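Local structure of MATE family efflux transporter (Vibrio cholerae, 6IDP) at residues Ser76-Ala81 and Gly295-Ala300; Leu290-Ile294 and Ile306-Val310. The protein probably exports drugs and other toxic compounds across the bacterial membrane, with conformational changes that depend on protons. All coordinates share one frame; numbering follows the deposited sequence.

Contacts 1 and 2 are neighbours, their centres about 11 Å apart, and both use helix 281-299. Contact 1 takes the last turn of this helix and the residue after it, 295-300, and sets it against the end of helix 54-80; contact 2 takes the turn just before, 290-294, and packs it on helix 303-330, the next helix in the chain. Along the sequence the order is 76-81, 290-294, 295-300, 306-310, so the segments interleave. Contact 1 therefore joins the two MatE sequence regions across 214 residues, whereas contact 2 closes a local helical hairpin. M297 packs directly on I306, so the three helices form one cluster, on the same side of the chain's centre.

Contact 1 (Ser76-Ala81 and Gly295-Ala300); sequences SRAIGA and GRMLGA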
ATOM      1  N   SER A  76       3.629  10.729  15.389  1.00 25.65           N
ATOM      2  CA  SER A  76       5.088  10.847  15.425  1.00 21.96           C
ATOM      3  C   SER A  76       5.513  12.300  15.632  1.00 25.00           C
ATOM      4  O   SER A  76       6.472  12.573  16.353  1.00 23.95           O
ATOM      5  CB  SER A  76       5.728  10.277  14.152  1.00 23.63           C
ATOM      6  OG  SER A  76       5.370  11.019  12.999  1.00 31.38           O
ATOM      7  N   ARG A  77       4.792  13.228  15.014  1.00 23.63           N
ATOM      8  CA  ARG A  77       5.072  14.646  15.200  1.00 25.41           C
ATOM      9  C   ARG A  77       4.825  15.063  16.648  1.00 29.64           C
ATOM     10  O   ARG A  77       5.616  15.807  17.227  1.00 30.32           O
ATOM     11  CB  ARG A  77       4.226  15.499  14.252  1.00 25.52           C
ATOM     12  CG  ARG A  77       4.537  16.980  14.332  1.00 26.54           C
ATOM     13  CD  ARG A  77       3.847  17.748  13.226  1.00 34.49           C
ATOM     14  NE  ARG A  77       4.166  19.169  13.279  1.00 44.11           N
ATOM     15  CZ  ARG A  77       3.885  20.034  12.310  1.00 55.76           C
ATOM     16  NH1 ARG A  77       3.280  19.622  11.204  1.00 58.25           N
ATOM     17  NH2 ARG A  77       4.213  21.312  12.444  1.00 63.44           N
ATOM     18  N   ALA A  78       3.735  14.572  17.231  1.00 26.31           N
ATOM     19  CA  ALA A  78       3.425  14.855  18.628  1.00 27.52           C
ATOM     20  C   ALA A  78       4.539  14.352  19.544  1.00 34.39           C
ATOM     21  O   ALA A  78       4.905  15.017  20.514  1.00 34.97           O
ATOM     22  CB  ALA A  78       2.095  14.232  19.020  1.00 24.94           C
ATOM     23  N   ILE A  79       5.079  13.179  19.230  1.00 31.36           N
ATOM     24  CA  ILE A  79       6.184  12.625  20.005  1.00 32.21           C
ATOM     25  C   ILE A  79       7.421  13.508  19.880  1.00 29.60           C
ATOM     26  O   ILE A  79       8.075  13.815  20.876  1.00 31.29           O
ATOM     27  CB  ILE A  79       6.531  11.191  19.560  1.00 31.78           C
ATOM     28  CG1 ILE A  79       5.335  10.263  19.771  1.00 29.43           C
ATOM     29  CG2 ILE A  79       7.741  10.675  20.330  1.00 26.32           C
ATOM     30  CD1 ILE A  79       5.553   8.857  19.264  1.00 37.71           C
ATOM     31  N   GLY A  80       7.729  13.925  18.656  1.00 26.17           N
ATOM     32  CA  GLY A  80       8.869  14.790  18.412  1.00 30.28           C
ATOM     33  C   GLY A  80       8.799  16.088  19.196  1.00 31.66           C
ATOM     34  O   GLY A  80       9.824  16.618  19.630  1.00 34.10           O
ATOM     35  N   ALA A  81       7.585  16.592  19.389  1.00 26.87           N
ATOM     36  CA  ALA A  81       7.372  17.845  20.108  1.00 32.39           C
ATOM     37  C   ALA A  81       7.322  17.632  21.621  1.00 30.08           C
ATOM     38  O   ALA A  81       7.106  18.576  22.379  1.00 37.38           O
ATOM     39  CB  ALA A  81       6.095  18.514  19.628  1.00 35.36           C
ATOM     40  N   GLY A 295       8.190  12.539  10.501  1.00 29.66           N
ATOM     41  CA  GLY A 295       7.219  13.154  11.390  1.00 24.71           C
ATOM     42  C   GLY A 295       7.798  13.501  12.748  1.00 26.15           C
ATOM     43  O   GLY A 295       7.570  14.596  13.266  1.00 25.30           O
ATOM     44  N   ARG A 296       8.554  12.571  13.325  1.00 25.12           N
ATOM     45  CA  ARG A 296       9.189  12.805  14.616  1.00 30.50           C
ATOM     46  C   ARG A 296      10.213  13.934  14.521  1.00 31.08           C
ATOM     47  O   ARG A 296      10.300  14.779  15.413  1.00 29.67           O
ATOM     48  CB  ARG A 296       9.859  11.528  15.134  1.00 31.34           C
ATOM     49  CG  ARG A 296      10.257  11.603  16.608  1.00 36.64           C
ATOM     50  CD  ARG A 296      11.343  10.597  16.961  1.00 38.59           C
ATOM     51  NE  ARG A 296      12.537  10.780  16.139  1.00 49.64           N
ATOM     52  CZ  ARG A 296      13.455  11.720  16.346  1.00 59.72           C
ATOM     53  NH1 ARG A 296      13.322  12.575  17.352  1.00 63.12           N
ATOM     54  NH2 ARG A 296      14.507  11.807  15.544  1.00 60.99           N
ATOM     55  N   MET A 297      10.986  13.943  13.436  1.00 28.20           N
ATOM     56  CA  MET A 297      12.014  14.957  13.246  1.00 23.30           C
ATOM     57  C   MET A 297      11.397  16.345  13.079  1.00 35.55           C
ATOM     58  O   MET A 297      11.940  17.332  13.577  1.00 29.25           O
ATOM     59  CB  MET A 297      12.904  14.613  12.046  1.00 23.53           C
ATOM     60  CG  MET A 297      13.929  13.519  12.331  1.00 35.02           C
ATOM     61  SD  MET A 297      14.968  13.098  10.908  1.00 45.78           S
ATOM     62  CE  MET A 297      13.740  12.981   9.625  1.00 69.10           C
ATOM     63  N   LEU A 298      10.261  16.416  12.388  1.00 30.11           N
ATOM     64  CA  LEU A 298       9.547  17.680  12.228  1.00 30.95           C
ATOM     65  C   LEU A 298       9.093  18.230  13.579  1.00 28.76           C
ATOM     66  O   LEU A 298       9.192  19.429  13.836  1.00 29.70           O
ATOM     67  CB  LEU A 298       8.342  17.513  11.297  1.00 26.41           C
ATOM     68  CG  LEU A 298       7.482  18.766  11.092  1.00 30.94           C
ATOM     69  CD1 LEU A 298       8.333  19.935  10.621  1.00 27.65           C
ATOM     70  CD2 LEU A 298       6.338  18.508  10.116  1.00 24.61           C
ATOM     71  N   GLY A 299       8.604  17.347  14.443  1.00 30.32           N
ATOM     72  CA  GLY A 299       8.150  17.751  15.762  1.00 31.49           C
ATOM     73  C   GLY A 299       9.282  18.274  16.627  1.00 32.97           C
ATOM     74  O   GLY A 299       9.098  19.202  17.414  1.00 31.35           O
ATOM     75  N   ALA A 300      10.460  17.675  16.469  1.00 32.85           N
ATOM     76  CA  ALA A 300      11.629  18.031  17.263  1.00 30.19           C
ATOM     77  C   ALA A 300      12.462  19.121  16.595  1.00 33.55           C
ATOM     78  O   ALA A 300      13.542  19.462  17.077  1.00 35.69           O
ATOM     79  CB  ALA A 300      12.486  16.802  17.514  1.00 26.65           C
TER
HETATM   80  O   HOH W   1       7.007  21.307  13.850  1.00 47.01           O
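G80 and G299 face each other with their CA atoms 4.0 Å apart, in a right-handed, parallel GxxxG-type helix pair. G295 and G299 form the GxxxG of one helix, and S76 and G80 give the matching small-xxx-small pattern of the other. Because the glycines carry no side chains, the axes of the two segments approach to 6.3 Å at a crossing angle of -37°. At that spacing CA-H groups point at carbonyl oxygens of the partner helix: R77 CA lies 3.2 Å from G295 O, and R296 CA, G299 CA and G80 CA make similar contacts with S76 O, R77 O and R296 O respectively. S76 is small enough to fit at the start of this seam; its OG lies over G295 CA while bonding to T72 O one turn back in its own helix.

R77 closes one flank. Its CB sits 3.6 Å from G295 O. A chi1 of -176° swings CG away from the backbone N, and the chain leaves the seam past G299, CG being 4.0 Å from G299 CA, and then runs out straight. CD and NE pass beside the L298 branch, which lies across the arginine at a slant. The guanidinium finally offers a face to L298 CD2, the methyl being nearest NH1 at 3.4 Å and displaced toward the rim of the group. A long, flexible residue suits this place, since its methylenes and flat face accept leucine while its charged end reaches water. NH2 makes a weak bond to one water molecule, which in turn donates to L298 O at 2.9 Å.

Contact 2 (Leu290-Ile294 and Ile306-Val310); sequences LPPMI and IRQLV. With OLC ((2R)-2,3-dihydroxypropyl (9Z)-octadec-9-enoate), chain H.
L309 holds CG trans to its backbone N (chi1 -179°), carrying the branch toward 290-294, and chi2 turns CD2 onto L290 and M293; I294, bent at chi2 (-63°), turns CD1 toward I306 and V310. Apolar side chains thus bridge the antiparallel hairpin of helices 281-299 and 303-330, the axes of 290-294 and 306-310 standing 10.8 Å apart at 164°. L309 CD2 is the hub: it lies 3.6 Å from L290 CD1, the leucine branches lying alongside one another but pointing opposite ways, and 3.8 Å from M293 CE, whose chain lies athwart L309. I294 CD1 is its third partner. Leucine's forked end suits this hub, and methionine's unbranched chain can bend round it. I294 CD1 also meets V310 CG2 at 3.8 Å and I306 CG2 at 4.1 Å; isoleucine's longer arm reaches both, one turn apart.

P291 and P292 belong to the same turn but face T72 of helix 54-80; lacking amide hydrogens, they kink helix 281-299 here. R307 points away from the hairpin, and its guanidinium lies under the alkyl chain of a monoolein molecule, with OLC C13 3.4 Å above its centre.

Every side-chain pairing across the hairpin is apolar. The buried contact therefore rests on dispersion and the fit of methyl groups, and its touching side chains bring no hydrogen-bonding group between the helices to be satisfied.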
ATOM      1  N   LEU A 290       9.923   5.429   6.472  1.00 29.01           N
ATOM      2  CA  LEU A 290      10.382   6.813   6.402  1.00 27.70           C
ATOM      3  C   LEU A 290       9.432   7.850   7.038  1.00 28.75           C
ATOM      4  O   LEU A 290       9.902   8.743   7.744  1.00 31.49           O
ATOM      5  CB  LEU A 290      10.658   7.190   4.942  1.00 27.05           C
ATOM      6  CG  LEU A 290      11.255   8.567   4.656  1.00 36.76           C
ATOM      7  CD1 LEU A 290      12.552   8.750   5.422  1.00 28.66           C
ATOM      8  CD2 LEU A 290      11.479   8.741   3.161  1.00 35.27           C
ATOM      9  N   PRO A 291       8.106   7.755   6.790  1.00 30.51           N
ATOM     10  CA  PRO A 291       7.237   8.781   7.391  1.00 32.34           C
ATOM     11  C   PRO A 291       7.303   8.946   8.925  1.00 29.88           C
ATOM     12  O   PRO A 291       7.224  10.086   9.371  1.00 29.70           O
ATOM     13  CB  PRO A 291       5.834   8.332   6.968  1.00 31.84           C
ATOM     14  CG  PRO A 291       6.051   7.630   5.678  1.00 29.63           C
ATOM     15  CD  PRO A 291       7.352   6.893   5.857  1.00 29.47           C
ATOM     16  N   PRO A 292       7.429   7.855   9.711  1.00 29.36           N
ATOM     17  CA  PRO A 292       7.548   8.106  11.154  1.00 32.33           C
ATOM     18  C   PRO A 292       8.819   8.864  11.516  1.00 32.66           C
ATOM     19  O   PRO A 292       8.795   9.703  12.414  1.00 30.16           O
ATOM     20  CB  PRO A 292       7.588   6.702  11.762  1.00 30.15           C
ATOM     21  CG  PRO A 292       7.033   5.802  10.729  1.00 26.16           C
ATOM     22  CD  PRO A 292       7.374   6.412   9.412  1.00 25.88           C
ATOM     23  N   MET A 293       9.915   8.556  10.830  1.00 30.59           N
ATOM     24  CA  MET A 293      11.177   9.250  11.057  1.00 30.27           C
ATOM     25  C   MET A 293      11.032  10.736  10.739  1.00 28.79           C
ATOM     26  O   MET A 293      11.455  11.589  11.515  1.00 30.77           O
ATOM     27  CB  MET A 293      12.297   8.630  10.213  1.00 30.59           C
ATOM     28  CG  MET A 293      12.497   7.138  10.433  1.00 28.83           C
ATOM     29  SD  MET A 293      13.757   6.422   9.349  1.00 31.68           S
ATOM     30  CE  MET A 293      15.260   7.069  10.083  1.00 28.62           C
ATOM     31  N   ILE A 294      10.423  11.034   9.593  1.00 31.63           N
ATOM     32  CA  ILE A 294      10.213  12.413   9.164  1.00 30.37           C
ATOM     33  C   ILE A 294       9.301  13.169  10.126  1.00 31.85           C
ATOM     34  O   ILE A 294       9.602  14.298  10.521  1.00 24.81           O
ATOM     35  CB  ILE A 294       9.610  12.480   7.741  1.00 30.34           C
ATOM     36  CG1 ILE A 294      10.554  11.840   6.723  1.00 32.65           C
ATOM     37  CG2 ILE A 294       9.327  13.920   7.348  1.00 25.97           C
ATOM     38  CD1 ILE A 294      11.881  12.552   6.589  1.00 39.04           C
ATOM     39  N   ILE A 306      15.928  16.138   8.364  1.00 28.56           N
ATOM     40  CA  ILE A 306      14.839  15.802   7.455  1.00 29.41           C
ATOM     41  C   ILE A 306      15.325  15.875   6.008  1.00 34.33           C
ATOM     42  O   ILE A 306      15.183  14.916   5.249  1.00 32.82           O
ATOM     43  CB  ILE A 306      13.619  16.733   7.633  1.00 24.90           C
ATOM     44  CG1 ILE A 306      12.893  16.427   8.943  1.00 26.80           C
ATOM     45  CG2 ILE A 306      12.655  16.580   6.464  1.00 25.60           C
ATOM     46  CD1 ILE A 306      11.691  17.319   9.207  1.00 22.88           C
ATOM     47  N   ARG A 307      15.915  17.009   5.641  1.00 35.92           N
ATOM     48  CA  ARG A 307      16.416  17.202   4.286  1.00 36.09           C
ATOM     49  C   ARG A 307      17.482  16.166   3.932  1.00 34.23           C
ATOM     50  O   ARG A 307      17.462  15.602   2.836  1.00 27.30           O
ATOM     51  CB  ARG A 307      16.965  18.620   4.118  1.00 35.93           C
ATOM     52  CG  ARG A 307      15.887  19.690   4.151  1.00 33.97           C
ATOM     53  CD  ARG A 307      15.973  20.591   2.935  1.00 39.17           C
ATOM     54  NE  ARG A 307      17.005  21.605   3.089  1.00 48.17           N
ATOM     55  CZ  ARG A 307      17.598  22.229   2.077  1.00 48.24           C
ATOM     56  NH1 ARG A 307      17.268  21.936   0.829  1.00 47.07           N
ATOM     57  NH2 ARG A 307      18.526  23.144   2.317  1.00 46.16           N
ATOM     58  N   GLN A 308      18.390  15.901   4.865  1.00 27.31           N
ATOM     59  CA  GLN A 308      19.436  14.903   4.650  1.00 28.07           C
ATOM     60  C   GLN A 308      18.860  13.494   4.447  1.00 28.18           C
ATOM     61  O   GLN A 308      19.223  12.802   3.499  1.00 29.95           O
ATOM     62  CB  GLN A 308      20.429  14.909   5.821  1.00 29.28           C
ATOM     63  CG  GLN A 308      21.239  16.196   5.924  1.00 30.67           C
ATOM     64  CD  GLN A 308      22.305  16.154   7.007  1.00 36.23           C
ATOM     65  OE1 GLN A 308      22.108  15.573   8.076  1.00 36.87           O
ATOM     66  NE2 GLN A 308      23.441  16.783   6.735  1.00 41.57           N
ATOM     67  N   LEU A 309      17.957  13.081   5.331  1.00 28.17           N
ATOM     68  CA  LEU A 309      17.379  11.737   5.274  1.00 25.50           C
ATOM     69  C   LEU A 309      16.588  11.497   3.987  1.00 32.38           C
ATOM     70  O   LEU A 309      16.628  10.403   3.418  1.00 30.37           O
ATOM     71  CB  LEU A 309      16.481  11.490   6.488  1.00 25.26           C
ATOM     72  CG  LEU A 309      15.823  10.114   6.601  1.00 36.29           C
ATOM     73  CD1 LEU A 309      16.869   9.006   6.641  1.00 32.94           C
ATOM     74  CD2 LEU A 309      14.925  10.052   7.828  1.00 32.06           C
ATOM     75  N   VAL A 310      15.868  12.519   3.530  1.00 29.07           N
ATOM     76  CA  VAL A 310      15.088  12.404   2.306  1.00 29.22           C
ATOM     77  C   VAL A 310      16.004  12.237   1.094  1.00 32.02           C
ATOM     78  O   VAL A 310      15.743  11.413   0.214  1.00 32.97           O
ATOM     79  CB  VAL A 310      14.163  13.626   2.108  1.00 28.83           C
ATOM     80  CG1 VAL A 310      13.578  13.645   0.698  1.00 29.05           C
ATOM     81  CG2 VAL A 310      13.047  13.613   3.144  1.00 23.13           C
TER
HETATM   82  C18 OLC H 507      14.964  24.539  -2.445  1.00 38.28           C
HETATM   83  C10 OLC H 507      16.541  24.028   6.010  1.00 34.64           C
HETATM   84  C9  OLC H 507      17.579  23.292   6.465  1.00 37.56           C
HETATM   85  C17 OLC H 507      14.042  23.818  -1.481  1.00 41.66           C
HETATM   86  C11 OLC H 507      16.637  24.791   4.707  1.00 39.95           C
HETATM   87  C8  OLC H 507      18.877  23.195   5.693  1.00 38.92           C
HETATM   88  C16 OLC H 507      14.568  23.919  -0.060  1.00 36.64           C
HETATM   89  C12 OLC H 507      15.253  25.085   4.163  1.00 39.61           C
HETATM   90  C7  OLC H 507      19.420  21.783   5.778  1.00 36.91           C
HETATM   91  C15 OLC H 507      14.113  25.218   0.577  1.00 42.42           C
HETATM   92  C13 OLC H 507      15.159  24.571   2.740  1.00 43.98           C
HETATM   93  C6  OLC H 507      20.291  21.490   4.573  1.00 43.80           C
HETATM   94  C14 OLC H 507      13.885  25.041   2.068  1.00 42.80           C
HETATM   95  C5  OLC H 507      20.325  19.999   4.314  1.00 43.90           C
HETATM   96  C4  OLC H 507      20.731  19.732   2.881  1.00 42.60           C